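DNA topoisomerase 2-associated protein PAT1 (Saccharomyces cerevisiae, PDB 4OJJ) probably activates mRNA decapping and represses translation, the crystallised portion forming a largely helical domain of the TPR clan. Local coordinates at residues N49-M54 and L77-K82; S56-I61 and L109-L114; L95-T100 and V149-T154; N160-L165 and W233-S238. All coordinates share one frame; numbering follows the deposited sequence.

In the fold
From the N terminus, contact 1 comes first, closing a loop in which residues 77-82 of helix 73-85 return to the short helix 50-54. Before that loop shuts, residues 56-61 open contact 2, which closes on helix 106-130, so the two cross; they also touch where Met54 packs on Gly60. Contact 3 opens at 95-100, inside the span of contact 2, and closes at 149-154, giving a second crossing, with Val112 against Ser96. Contact 4 follows in series, joining helix 156-177 to helix 230-241, and meets contact 3 through Thr153 and Ile162. Together the closures tie helices from 50-54 to 230-241 of a largely helical array.

Contact 1 of 4, residues N49-M54 and L77-K82; sequences NPFISM and LKILQK
Asn49, at the N-cap of helix 50-54, meets Lys82 of helix 73-85, and the contact joins two helices of the TPR-clan array; the axes of the two short segments approach to 11.3 Å and cross at -80°. The Asn49 amide does two jobs. Its OD1 accepts from Ile52 N at 2.9 Å, in the carbonyl plane and on a lone pair, and more weakly from Phe51 N, while ND2 is hydrogen-bonded to His40 O and lies 3.3 Å from Lys82 CE. With an alanine here, the amides of Phe51 and Ile52 would probably lose their side-chain cap, and a gap would open beside Lys82 CE. Phe51 follows, its ring swung out by a side chain anti to the backbone N (chi1 167°); CZ comes 3.6 Å from Ile79 CG2, and the two side chains cross at about a right angle. Met64 and Leu39 also pack on Phe51. Ile52 reaches over with its far methyl. Lys82 CG, itself anti to the backbone N (chi1 -176°), is turned to meet it: Ile52 CD1 stands 4.1 Å from Lys82 CG and 3.9 Å from Lys82 O.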
loop_
_atom_site.group_PDB
_atom_site.type_symbol
_atom_site.label_atom_id
_atom_site.label_comp_id
_atom_site.label_asym_id
_atom_site.label_seq_id
_atom_site.Cartn_x
_atom_site.Cartn_y
_atom_site.Cartn_z
ATOM N N ASN A 49 -23.148 1.450 3.051
ATOM C CA ASN A 49 -23.317 0.945 1.685
ATOM C C ASN A 49 -23.052 -0.555 1.572
ATOM O O ASN A 49 -22.099 -1.058 2.160
ATOM C CB ASN A 49 -22.440 1.727 0.703
ATOM C CG ASN A 49 -22.456 1.132 -0.689
ATOM O OD1 ASN A 49 -21.744 0.174 -0.969
ATOM N ND2 ASN A 49 -23.271 1.701 -1.574
ATOM N N PRO A 50 -23.914 -1.275 0.836
ATOM C CA PRO A 50 -23.845 -2.746 0.796
ATOM C C PRO A 50 -22.629 -3.285 0.032
ATOM O O PRO A 50 -22.216 -4.417 0.269
ATOM C CB PRO A 50 -25.154 -3.149 0.094
ATOM C CG PRO A 50 -26.059 -1.948 0.231
ATOM C CD PRO A 50 -25.124 -0.764 0.169
ATOM N N PHE A 51 -22.077 -2.496 -0.884
ATOM C CA PHE A 51 -20.840 -2.896 -1.540
ATOM C C PHE A 51 -19.665 -2.699 -0.579
ATOM O O PHE A 51 -18.792 -3.555 -0.487
ATOM C CB PHE A 51 -20.618 -2.142 -2.845
ATOM C CG PHE A 51 -19.238 -2.285 -3.384
ATOM C CD1 PHE A 51 -18.849 -3.442 -4.028
ATOM C CD2 PHE A 51 -18.315 -1.262 -3.231
ATOM C CE1 PHE A 51 -17.563 -3.574 -4.512
ATOM C CE2 PHE A 51 -17.029 -1.389 -3.715
ATOM C CZ PHE A 51 -16.651 -2.540 -4.355
ATOM N N ILE A 52 -19.654 -1.580 0.143
ATOM C CA ILE A 52 -18.658 -1.391 1.191
ATOM C C ILE A 52 -18.772 -2.515 2.229
ATOM O O ILE A 52 -17.769 -3.098 2.601
ATOM C CB ILE A 52 -18.774 -0.020 1.876
ATOM C CG1 ILE A 52 -18.468 1.116 0.891
ATOM C CG2 ILE A 52 -17.829 0.055 3.042
ATOM C CD1 ILE A 52 -17.069 1.104 0.337
ATOM N N SER A 53 -19.993 -2.853 2.651
ATOM C CA SER A 53 -20.209 -3.980 3.573
ATOM C C SER A 53 -19.727 -5.329 3.017
ATOM O O SER A 53 -19.250 -6.195 3.765
ATOM C CB SER A 53 -21.686 -4.101 3.946
ATOM O OG SER A 53 -22.157 -2.930 4.578
ATOM N N MET A 54 -19.857 -5.490 1.701
ATOM C CA MET A 54 -19.427 -6.700 1.026
ATOM C C MET A 54 -17.918 -6.911 1.144
ATOM O O MET A 54 -17.439 -8.039 1.074
ATOM C CB MET A 54 -19.829 -6.653 -0.446
ATOM C CG MET A 54 -19.677 -7.995 -1.155
ATOM S SD MET A 54 -19.807 -7.868 -2.949
ATOM C CE MET A 54 -18.296 -6.984 -3.355
ATOM N N LEU A 77 -13.174 2.847 -11.971
ATOM C CA LEU A 77 -12.925 4.123 -11.335
ATOM C C LEU A 77 -13.977 4.413 -10.278
ATOM O O LEU A 77 -13.644 4.836 -9.160
ATOM C CB LEU A 77 -12.975 5.220 -12.383
ATOM C CG LEU A 77 -12.575 6.619 -11.952
ATOM C CD1 LEU A 77 -11.154 6.846 -12.391
ATOM C CD2 LEU A 77 -13.504 7.667 -12.555
ATOM N N LYS A 78 -15.245 4.190 -10.619
ATOM C CA LYS A 78 -16.331 4.503 -9.690
ATOM C C LYS A 78 -16.235 3.692 -8.408
ATOM O O LYS A 78 -16.525 4.193 -7.325
ATOM C CB LYS A 78 -17.700 4.257 -10.311
ATOM C CG LYS A 78 -18.701 5.353 -9.970
ATOM C CD LYS A 78 -18.500 6.581 -10.890
ATOM C CE LYS A 78 -19.527 7.667 -10.611
ATOM N NZ LYS A 78 -20.298 8.029 -11.842
ATOM N N ILE A 79 -15.867 2.429 -8.542
ATOM C CA ILE A 79 -15.630 1.575 -7.382
ATOM C C ILE A 79 -14.500 2.086 -6.459
ATOM O O ILE A 79 -14.679 2.171 -5.251
ATOM C CB ILE A 79 -15.366 0.127 -7.815
ATOM C CG1 ILE A 79 -16.697 -0.542 -8.165
ATOM C CG2 ILE A 79 -14.660 -0.649 -6.717
ATOM C CD1 ILE A 79 -16.550 -1.955 -8.531
ATOM N N LEU A 80 -13.356 2.421 -7.048
ATOM C CA LEU A 80 -12.241 3.020 -6.324
ATOM C C LEU A 80 -12.667 4.284 -5.593
ATOM O O LEU A 80 -12.308 4.491 -4.436
ATOM C CB LEU A 80 -11.097 3.355 -7.277
ATOM C CG LEU A 80 -9.956 2.350 -7.382
ATOM C CD1 LEU A 80 -10.395 1.068 -8.051
ATOM C CD2 LEU A 80 -8.771 2.950 -8.094
ATOM N N GLN A 81 -13.449 5.113 -6.275
ATOM C CA GLN A 81 -13.922 6.355 -5.687
ATOM C C GLN A 81 -14.776 6.083 -4.464
ATOM O O GLN A 81 -14.736 6.830 -3.485
ATOM C CB GLN A 81 -14.730 7.170 -6.698
ATOM C CG GLN A 81 -13.883 7.810 -7.787
ATOM C CD GLN A 81 -14.683 8.741 -8.690
ATOM O OE1 GLN A 81 -15.900 8.623 -8.808
ATOM N NE2 GLN A 81 -13.997 9.675 -9.324
ATOM N N LYS A 82 -15.567 5.024 -4.541
ATOM C CA LYS A 82 -16.458 4.680 -3.461
ATOM C C LYS A 82 -15.632 4.244 -2.241
ATOM O O LYS A 82 -15.972 4.567 -1.112
ATOM C CB LYS A 82 -17.385 3.561 -3.902
ATOM C CG LYS A 82 -18.419 3.205 -2.865
ATOM C CD LYS A 82 -19.631 4.127 -2.935
ATOM C CE LYS A 82 -20.650 3.759 -1.854
ATOM N NZ LYS A 82 -20.411 4.471 -0.552
#

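Contact 2 of 4, residues S56-I61 and L109-L114; sequences SFDKGI and LKKVDL
The Asp58 carboxylate has one face covered by Leu114, whose CD2 methyl stands over it at 3.8 Å from Asp58 CG, while at the OD1 edge the Lys111 chain comes in near the carboxylate plane, with Lys111 CG 3.4 Å from Asp58 OD1. The second flat group is the backbone carbonyl of Ser56: Lys111 NZ donates to Ser56 O at 2.6 Å, tilted 25° from the carbonyl plane. The lysine gets there by staying extended beyond CG, so that its methylenes run past Asp58 before the ammonium group arrives at the turn ahead of helix 58-68. Asp58 OD1 and Lys111 NZ remain 5.2 Å apart, too far for a salt bridge, though the opposite charges probably still attract. A methionine in place of Lys111 would probably leave Ser56 O without its bond from helix 106-130 and Asp58 without the positive charge that Lys111 brings. This bond and the packing around it join the start of helix 58-68, with Phe57 at its N-cap, to the longer helix 106-130 of the helical array. One turn further on, the Ile61 and Leu114 side chains lie alongside, pointing opposite ways. Leu114 CG is anti to the backbone N (chi1 178°), which directs the branch across the interface, and Ile61 CG2 touches Leu114 CG at 3.9 Å. Phe115, Ile118 and Ile119 of helix 106-130 also pack on Ile61.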
loop_
_atom_site.group_PDB
_atom_site.type_symbol
_atom_site.label_atom_id
_atom_site.label_comp_id
_atom_site.label_asym_id
_atom_site.label_seq_id
_atom_site.Cartn_x
_atom_site.Cartn_y
_atom_site.Cartn_z
ATOM N N SER A 56 -16.213 -6.602 3.679
ATOM C CA SER A 56 -15.899 -7.130 4.999
ATOM C C SER A 56 -15.937 -8.656 5.033
ATOM O O SER A 56 -15.608 -9.268 6.040
ATOM C CB SER A 56 -16.843 -6.554 6.056
ATOM O OG SER A 56 -16.697 -5.147 6.146
ATOM N N PHE A 57 -16.331 -9.264 3.923
ATOM C CA PHE A 57 -16.457 -10.708 3.869
ATOM C C PHE A 57 -15.385 -11.303 2.980
ATOM O O PHE A 57 -15.166 -10.831 1.881
ATOM C CB PHE A 57 -17.847 -11.077 3.353
ATOM C CG PHE A 57 -18.949 -10.732 4.310
ATOM C CD1 PHE A 57 -19.523 -11.714 5.111
ATOM C CD2 PHE A 57 -19.400 -9.427 4.434
ATOM C CE1 PHE A 57 -20.530 -11.405 5.995
ATOM C CE2 PHE A 57 -20.411 -9.107 5.333
ATOM C CZ PHE A 57 -20.977 -10.101 6.113
ATOM N N ASP A 58 -14.713 -12.341 3.464
ATOM C CA ASP A 58 -13.710 -13.036 2.662
ATOM C C ASP A 58 -14.219 -13.401 1.263
ATOM O O ASP A 58 -13.493 -13.271 0.277
ATOM C CB ASP A 58 -13.209 -14.282 3.388
ATOM C CG ASP A 58 -12.262 -13.945 4.533
ATOM O OD1 ASP A 58 -12.177 -12.760 4.943
ATOM O OD2 ASP A 58 -11.594 -14.875 5.027
ATOM N N LYS A 59 -15.476 -13.825 1.195
ATOM C CA LYS A 59 -16.099 -14.239 -0.042
ATOM C C LYS A 59 -16.316 -13.050 -0.955
ATOM O O LYS A 59 -16.129 -13.147 -2.164
ATOM C CB LYS A 59 -17.433 -14.935 0.247
ATOM C CG LYS A 59 -17.583 -16.291 -0.415
ATOM C CD LYS A 59 -17.804 -16.183 -1.924
ATOM C CE LYS A 59 -19.109 -16.896 -2.349
ATOM N NZ LYS A 59 -19.262 -16.993 -3.840
ATOM N N GLY A 60 -16.721 -11.927 -0.378
ATOM C CA GLY A 60 -16.899 -10.725 -1.165
ATOM C C GLY A 60 -15.573 -10.344 -1.807
ATOM O O GLY A 60 -15.525 -9.951 -2.976
ATOM N N ILE A 61 -14.500 -10.485 -1.033
ATOM C CA ILE A 61 -13.150 -10.110 -1.455
ATOM C C ILE A 61 -12.661 -11.037 -2.552
ATOM O O ILE A 61 -12.059 -10.594 -3.531
ATOM C CB ILE A 61 -12.151 -10.208 -0.265
ATOM C CG1 ILE A 61 -12.546 -9.248 0.864
ATOM C CG2 ILE A 61 -10.721 -9.941 -0.717
ATOM C CD1 ILE A 61 -12.404 -7.786 0.482
ATOM N N LEU A 109 -5.438 -10.548 11.097
ATOM C CA LEU A 109 -4.252 -10.486 10.237
ATOM C C LEU A 109 -4.469 -11.111 8.846
ATOM O O LEU A 109 -4.066 -10.544 7.819
ATOM C CB LEU A 109 -3.024 -11.124 10.912
ATOM C CG LEU A 109 -2.491 -10.391 12.144
ATOM C CD1 LEU A 109 -1.293 -11.098 12.817
ATOM C CD2 LEU A 109 -2.137 -8.962 11.765
ATOM N N LYS A 110 -5.110 -12.272 8.807
ATOM C CA LYS A 110 -5.196 -13.020 7.566
ATOM C C LYS A 110 -6.176 -12.340 6.656
ATOM O O LYS A 110 -6.045 -12.391 5.432
ATOM C CB LYS A 110 -5.612 -14.461 7.833
ATOM C CG LYS A 110 -4.505 -15.258 8.473
ATOM C CD LYS A 110 -4.823 -16.721 8.430
ATOM C CE LYS A 110 -3.780 -17.535 9.178
ATOM N NZ LYS A 110 -4.206 -18.970 9.209
ATOM N N LYS A 111 -7.158 -11.705 7.280
ATOM C CA LYS A 111 -8.107 -10.875 6.582
ATOM C C LYS A 111 -7.405 -9.664 5.950
ATOM O O LYS A 111 -7.682 -9.326 4.804
ATOM C CB LYS A 111 -9.176 -10.385 7.554
ATOM C CG LYS A 111 -10.592 -10.660 7.109
ATOM C CD LYS A 111 -11.518 -9.600 7.660
ATOM C CE LYS A 111 -12.968 -9.976 7.458
ATOM N NZ LYS A 111 -13.824 -8.806 7.822
ATOM N N VAL A 112 -6.523 -9.009 6.716
ATOM C CA VAL A 112 -5.797 -7.824 6.237
ATOM C C VAL A 112 -4.964 -8.221 5.022
ATOM O O VAL A 112 -5.070 -7.617 3.955
ATOM C CB VAL A 112 -4.928 -7.176 7.341
ATOM C CG1 VAL A 112 -3.955 -6.124 6.746
ATOM C CG2 VAL A 112 -5.816 -6.556 8.413
ATOM N N ASP A 113 -4.205 -9.293 5.181
ATOM C CA ASP A 113 -3.445 -9.892 4.095
ATOM C C ASP A 113 -4.260 -10.254 2.857
ATOM O O ASP A 113 -3.786 -10.108 1.727
ATOM C CB ASP A 113 -2.787 -11.157 4.586
ATOM C CG ASP A 113 -1.327 -11.190 4.287
ATOM O OD1 ASP A 113 -0.979 -11.467 3.114
ATOM O OD2 ASP A 113 -0.531 -10.943 5.230
ATOM N N LEU A 114 -5.460 -10.780 3.071
ATOM C CA LEU A 114 -6.297 -11.207 1.955
ATOM C C LEU A 114 -6.706 -9.980 1.143
ATOM O O LEU A 114 -6.535 -9.936 -0.061
ATOM C CB LEU A 114 -7.522 -11.985 2.454
ATOM C CG LEU A 114 -8.446 -12.413 1.312
ATOM C CD1 LEU A 114 -7.765 -13.503 0.508
ATOM C CD2 LEU A 114 -9.814 -12.869 1.824
#

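Contact 3 of 4, residues L95-T100 and V149-T154; sequences LSSYKT and VSFLTT
Ser97 and Thr154 form the tight centre of this contact, their CA atoms 5.2 Å apart. Ser97 OG donates to Thr154 OG1 at 2.8 Å, and the threonine hydroxyl in turn donates to Phe151 O at 2.6 Å, in the carbonyl plane, making a short chain of hydrogen bonds from Ser97 through Thr154 to Phe151 O. Ser97 OG also accepts from Lys99 N, closing an ST turn that turns the chain near the C-terminal part of helix 91-96, and a longer, weak bond from Thr100 N joins it. With OG1 of Thr154 between its backbone N and carbonyl carbon (chi1 69°), the hydroxyl faces Ser97 and Phe151 O, and CG2 lies by the tyrosine. The Tyr98 side chain crosses Thr154 at about a right angle, with Tyr98 CE2 3.5 Å from Thr154 CB, and its hydroxyl is engaged by Leu207 O. A water bridges the backbones here, donating to Ser96 O and to Thr154 O at 2.8 Å, and lies at the edge of the Tyr98 ring, in its plane.

The other side is looser and faces solvent. Thr100 CG2 meets the edge of the Phe151 ring, 3.9 Å from Phe151 CZ, and Lys99 adds just its CB, 4.1 Å from Thr154 OG1.

The contact joins the regions where the short helices 91-96 and 149-153 finish. Helix 106-130 packs beside Leu95 and Ser96, and helix 184-201 covers Val149 and Thr153.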
loop_
_atom_site.group_PDB
_atom_site.type_symbol
_atom_site.label_atom_id
_atom_site.label_comp_id
_atom_site.label_asym_id
_atom_site.label_seq_id
_atom_site.Cartn_x
_atom_site.Cartn_y
_atom_site.Cartn_z
ATOM N N LEU A 95 -9.105 -2.453 11.045
ATOM C CA LEU A 95 -8.434 -3.685 11.438
ATOM C C LEU A 95 -6.906 -3.613 11.309
ATOM O O LEU A 95 -6.208 -4.223 12.098
ATOM C CB LEU A 95 -9.006 -4.889 10.675
ATOM C CG LEU A 95 -10.353 -5.397 11.206
ATOM C CD1 LEU A 95 -10.891 -6.556 10.366
ATOM C CD2 LEU A 95 -10.203 -5.815 12.654
ATOM N N SER A 96 -6.398 -2.860 10.333
ATOM C CA SER A 96 -4.958 -2.838 10.029
ATOM C C SER A 96 -4.205 -1.637 10.608
ATOM O O SER A 96 -2.995 -1.501 10.401
ATOM C CB SER A 96 -4.727 -2.862 8.510
ATOM O OG SER A 96 -5.316 -1.729 7.878
ATOM N N SER A 97 -4.914 -0.754 11.300
ATOM C CA SER A 97 -4.272 0.292 12.097
ATOM C C SER A 97 -3.857 -0.164 13.528
ATOM O O SER A 97 -4.668 -0.702 14.300
ATOM C CB SER A 97 -5.172 1.512 12.170
ATOM O OG SER A 97 -4.762 2.391 13.192
ATOM N N TYR A 98 -2.592 0.066 13.880
ATOM C CA TYR A 98 -2.104 -0.246 15.234
ATOM C C TYR A 98 -2.712 0.672 16.279
ATOM O O TYR A 98 -2.599 0.418 17.475
ATOM C CB TYR A 98 -0.571 -0.142 15.319
ATOM C CG TYR A 98 -0.033 1.270 15.145
ATOM C CD1 TYR A 98 0.001 2.163 16.218
ATOM C CD2 TYR A 98 0.444 1.710 13.911
ATOM C CE1 TYR A 98 0.508 3.448 16.069
ATOM C CE2 TYR A 98 0.956 3.003 13.750
ATOM C CZ TYR A 98 0.978 3.871 14.833
ATOM O OH TYR A 98 1.473 5.160 14.697
ATOM N N LYS A 99 -3.323 1.759 15.828
ATOM C CA LYS A 99 -3.899 2.715 16.756
ATOM C C LYS A 99 -5.230 2.111 17.189
ATOM O O LYS A 99 -5.522 1.908 18.362
ATOM C CB LYS A 99 -4.094 4.072 16.051
ATOM C CG LYS A 99 -3.607 5.314 16.804
ATOM C CD LYS A 99 -2.074 5.430 16.823
ATOM C CE LYS A 99 -1.579 6.693 17.540
ATOM N NZ LYS A 99 -2.256 7.937 17.037
ATOM N N THR A 100 -6.017 1.750 16.199
ATOM C CA THR A 100 -7.395 1.412 16.425
ATOM C C THR A 100 -7.542 -0.111 16.672
ATOM O O THR A 100 -8.498 -0.564 17.314
ATOM C CB THR A 100 -8.207 1.995 15.246
ATOM O OG1 THR A 100 -9.571 2.191 15.606
ATOM C CG2 THR A 100 -8.103 1.130 14.069
ATOM N N VAL A 149 -6.168 11.623 7.113
ATOM C CA VAL A 149 -5.034 11.082 6.395
ATOM C C VAL A 149 -3.956 10.500 7.316
ATOM O O VAL A 149 -3.405 9.446 7.018
ATOM C CB VAL A 149 -4.424 12.166 5.461
ATOM C CG1 VAL A 149 -3.287 11.592 4.606
ATOM C CG2 VAL A 149 -5.519 12.749 4.588
ATOM N N SER A 150 -3.647 11.180 8.419
ATOM C CA SER A 150 -2.635 10.662 9.333
ATOM C C SER A 150 -3.083 9.325 9.957
ATOM O O SER A 150 -2.318 8.351 9.969
ATOM C CB SER A 150 -2.275 11.675 10.430
ATOM O OG SER A 150 -1.337 11.103 11.335
ATOM N N PHE A 151 -4.312 9.285 10.470
ATOM C CA PHE A 151 -4.897 8.026 10.894
ATOM C C PHE A 151 -4.691 6.950 9.832
ATOM O O PHE A 151 -4.171 5.871 10.138
ATOM C CB PHE A 151 -6.380 8.147 11.220
ATOM C CG PHE A 151 -7.039 6.808 11.438
ATOM C CD1 PHE A 151 -6.656 6.004 12.500
ATOM C CD2 PHE A 151 -7.996 6.338 10.565
ATOM C CE1 PHE A 151 -7.220 4.767 12.690
ATOM C CE2 PHE A 151 -8.575 5.096 10.758
ATOM C CZ PHE A 151 -8.188 4.313 11.825
ATOM N N LEU A 152 -5.053 7.265 8.585
ATOM C CA LEU A 152 -4.825 6.347 7.471
ATOM C C LEU A 152 -3.414 5.811 7.381
ATOM O O LEU A 152 -3.213 4.616 7.151
ATOM C CB LEU A 152 -5.210 6.964 6.120
ATOM C CG LEU A 152 -6.711 7.259 5.957
ATOM C CD1 LEU A 152 -7.022 7.683 4.542
ATOM C CD2 LEU A 152 -7.581 6.055 6.380
ATOM N N THR A 153 -2.434 6.694 7.534
ATOM C CA THR A 153 -1.049 6.265 7.476
ATOM C C THR A 153 -0.660 5.292 8.603
ATOM O O THR A 153 0.363 4.627 8.482
ATOM C CB THR A 153 -0.056 7.445 7.450
ATOM O OG1 THR A 153 -0.092 8.134 8.704
ATOM C CG2 THR A 153 -0.377 8.402 6.314
ATOM N N THR A 154 -1.455 5.188 9.673
ATOM C CA THR A 154 -1.152 4.186 10.714
ATOM C C THR A 154 -1.644 2.820 10.286
ATOM O O THR A 154 -1.387 1.821 10.951
ATOM C CB THR A 154 -1.762 4.510 12.112
ATOM O OG1 THR A 154 -3.192 4.393 12.075
ATOM C CG2 THR A 154 -1.383 5.910 12.572
HETATM O O HOH W 1 -0.258 -0.622 11.540
#

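Contact 4 of 4, residues N160-L165 and W233-S238; sequences NLITIL and WQFLAS
Thr163 and Phe235 meet obliquely and form the nearest CA pair of the two segments, 5.2 Å apart. The phenylalanine turns its edge to helix 156-177: Thr163 OG1 and Ile162 CG2 both lie at that edge, in the plane of the ring. Packing is tight there, since Thr163 OG1 is 3.1 Å from Phe235 CB and 3.2 Å from Phe235 CD1. The hydroxyl forms no hydrogen bond to residues 233-238; its partner is Leu159 O in its own helix, which fixes the oxygen against the aromatic side chain. Further along the same edge, Ile162 CG2 touches Phe235 CE1 at 3.6 Å. This branch is the one anti to the isoleucine backbone N, and it leads across the interface beside the ring.

The two branches of Thr163 divide the work. While OG1 sits against Phe235, CG2 points to the next turn, where it comes 3.8 Å from Ser238 OG and 4.1 Å from Gln234 O. That carbonyl accepts twice, from Ser238 N and from Ser238 OG at 3.2 Å, the two donors reaching it from opposite faces of its plane. The serine hydroxyl is thereby folded back on its own helix, and the threonine methyl meets a polar group already paired.

The axes of the two segments approach to 9.3 Å, 38° from parallel, so that the helices pack side by side within the TPR-clan helical array. Helix 106-130 packs on helix 156-177 through Asn160, Leu161, Ile164 and Leu165, while helix 284-310 covers Trp233 and Leu236 of helix 230-241.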
loop_
_atom_site.group_PDB
_atom_site.type_symbol
_atom_site.label_atom_id
_atom_site.label_comp_id
_atom_site.label_asym_id
_atom_site.label_seq_id
_atom_site.Cartn_x
_atom_site.Cartn_y
_atom_site.Cartn_z
ATOM N N ASN A 160 -0.427 1.951 2.062
ATOM C CA ASN A 160 -0.195 1.361 0.751
ATOM C C ASN A 160 -1.067 1.965 -0.348
ATOM O O ASN A 160 -0.615 2.148 -1.475
ATOM C CB ASN A 160 -0.399 -0.164 0.820
ATOM C CG ASN A 160 0.788 -0.868 1.435
ATOM O OD1 ASN A 160 1.816 -0.250 1.657
ATOM N ND2 ASN A 160 0.662 -2.168 1.694
ATOM N N LEU A 161 -2.323 2.246 -0.012
ATOM C CA LEU A 161 -3.232 2.939 -0.916
ATOM C C LEU A 161 -2.717 4.334 -1.248
ATOM O O LEU A 161 -2.904 4.807 -2.374
ATOM C CB LEU A 161 -4.629 3.043 -0.299
ATOM C CG LEU A 161 -5.492 1.779 -0.373
ATOM C CD1 LEU A 161 -6.817 2.009 0.313
ATOM C CD2 LEU A 161 -5.725 1.327 -1.818
ATOM N N ILE A 162 -2.078 5.000 -0.281
ATOM C CA ILE A 162 -1.565 6.337 -0.523
ATOM C C ILE A 162 -0.351 6.218 -1.432
ATOM O O ILE A 162 -0.243 6.941 -2.411
ATOM C CB ILE A 162 -1.266 7.119 0.764
ATOM C CG1 ILE A 162 -2.571 7.444 1.501
ATOM C CG2 ILE A 162 -0.557 8.399 0.444
ATOM C CD1 ILE A 162 -2.381 7.824 2.973
ATOM N N THR A 163 0.488 5.231 -1.163
ATOM C CA THR A 163 1.709 5.012 -1.927
ATOM C C THR A 163 1.402 4.649 -3.369
ATOM O O THR A 163 2.109 5.086 -4.279
ATOM C CB THR A 163 2.545 3.876 -1.310
ATOM O OG1 THR A 163 2.865 4.210 0.044
ATOM C CG2 THR A 163 3.843 3.632 -2.093
ATOM N N ILE A 164 0.364 3.840 -3.579
ATOM C CA ILE A 164 0.002 3.428 -4.933
ATOM C C ILE A 164 -0.388 4.650 -5.787
ATOM O O ILE A 164 0.097 4.835 -6.916
ATOM C CB ILE A 164 -1.183 2.467 -4.915
ATOM C CG1 ILE A 164 -0.764 1.077 -4.416
ATOM C CG2 ILE A 164 -1.822 2.365 -6.303
ATOM C CD1 ILE A 164 -1.956 0.230 -4.043
ATOM N N LEU A 165 -1.254 5.483 -5.224
ATOM C CA LEU A 165 -1.661 6.711 -5.849
ATOM C C LEU A 165 -0.479 7.630 -6.092
ATOM O O LEU A 165 -0.286 8.141 -7.186
ATOM C CB LEU A 165 -2.707 7.427 -4.990
ATOM C CG LEU A 165 -4.100 6.782 -4.865
ATOM C CD1 LEU A 165 -5.051 7.646 -4.030
ATOM C CD2 LEU A 165 -4.710 6.507 -6.229
ATOM N N TRP A 233 9.091 2.186 4.081
ATOM C CA TRP A 233 10.113 2.852 3.303
ATOM C C TRP A 233 9.671 3.209 1.863
ATOM O O TRP A 233 9.985 4.301 1.377
ATOM C CB TRP A 233 11.410 2.047 3.350
ATOM C CG TRP A 233 11.952 1.902 4.776
ATOM C CD1 TRP A 233 11.910 0.784 5.566
ATOM C CD2 TRP A 233 12.606 2.926 5.575
ATOM N NE1 TRP A 233 12.490 1.041 6.796
ATOM C CE2 TRP A 233 12.938 2.337 6.828
ATOM C CE3 TRP A 233 12.961 4.263 5.344
ATOM C CZ2 TRP A 233 13.590 3.044 7.847
ATOM C CZ3 TRP A 233 13.613 4.973 6.357
ATOM C CH2 TRP A 233 13.913 4.360 7.598
ATOM N N GLN A 234 8.927 2.319 1.199
ATOM C CA GLN A 234 8.404 2.613 -0.142
ATOM C C GLN A 234 7.547 3.859 -0.073
ATOM O O GLN A 234 7.619 4.697 -0.973
ATOM C CB GLN A 234 7.555 1.451 -0.750
ATOM C CG GLN A 234 8.318 0.122 -0.858
ATOM C CD GLN A 234 7.475 -1.069 -1.308
ATOM O OE1 GLN A 234 6.354 -1.278 -0.848
ATOM N NE2 GLN A 234 8.028 -1.860 -2.220
ATOM N N PHE A 235 6.736 3.980 0.983
ATOM C CA PHE A 235 5.873 5.161 1.130
ATOM C C PHE A 235 6.748 6.411 1.306
ATOM O O PHE A 235 6.459 7.460 0.736
ATOM C CB PHE A 235 4.875 5.035 2.290
ATOM C CG PHE A 235 4.211 6.342 2.665
ATOM C CD1 PHE A 235 3.055 6.761 2.017
ATOM C CD2 PHE A 235 4.749 7.163 3.656
ATOM C CE1 PHE A 235 2.464 7.967 2.343
ATOM C CE2 PHE A 235 4.159 8.367 3.991
ATOM C CZ PHE A 235 3.022 8.766 3.341
ATOM N N LEU A 236 7.833 6.270 2.071
ATOM C CA LEU A 236 8.705 7.399 2.382
ATOM C C LEU A 236 9.424 7.863 1.133
ATOM O O LEU A 236 9.509 9.061 0.874
ATOM C CB LEU A 236 9.691 7.066 3.521
ATOM C CG LEU A 236 9.032 7.012 4.907
ATOM C CD1 LEU A 236 10.007 6.632 5.998
ATOM C CD2 LEU A 236 8.381 8.352 5.246
ATOM N N ALA A 237 9.913 6.902 0.359
ATOM C CA ALA A 237 10.537 7.157 -0.936
ATOM C C ALA A 237 9.629 7.937 -1.918
ATOM O O ALA A 237 10.052 8.936 -2.505
ATOM C CB ALA A 237 10.955 5.857 -1.555
ATOM N N SER A 238 8.396 7.477 -2.090
ATOM C CA SER A 238 7.452 8.127 -2.988
ATOM C C SER A 238 7.082 9.501 -2.472
ATOM O O SER A 238 6.981 10.442 -3.245
ATOM C CB SER A 238 6.164 7.306 -3.148
ATOM O OG SER A 238 6.429 5.998 -3.604
#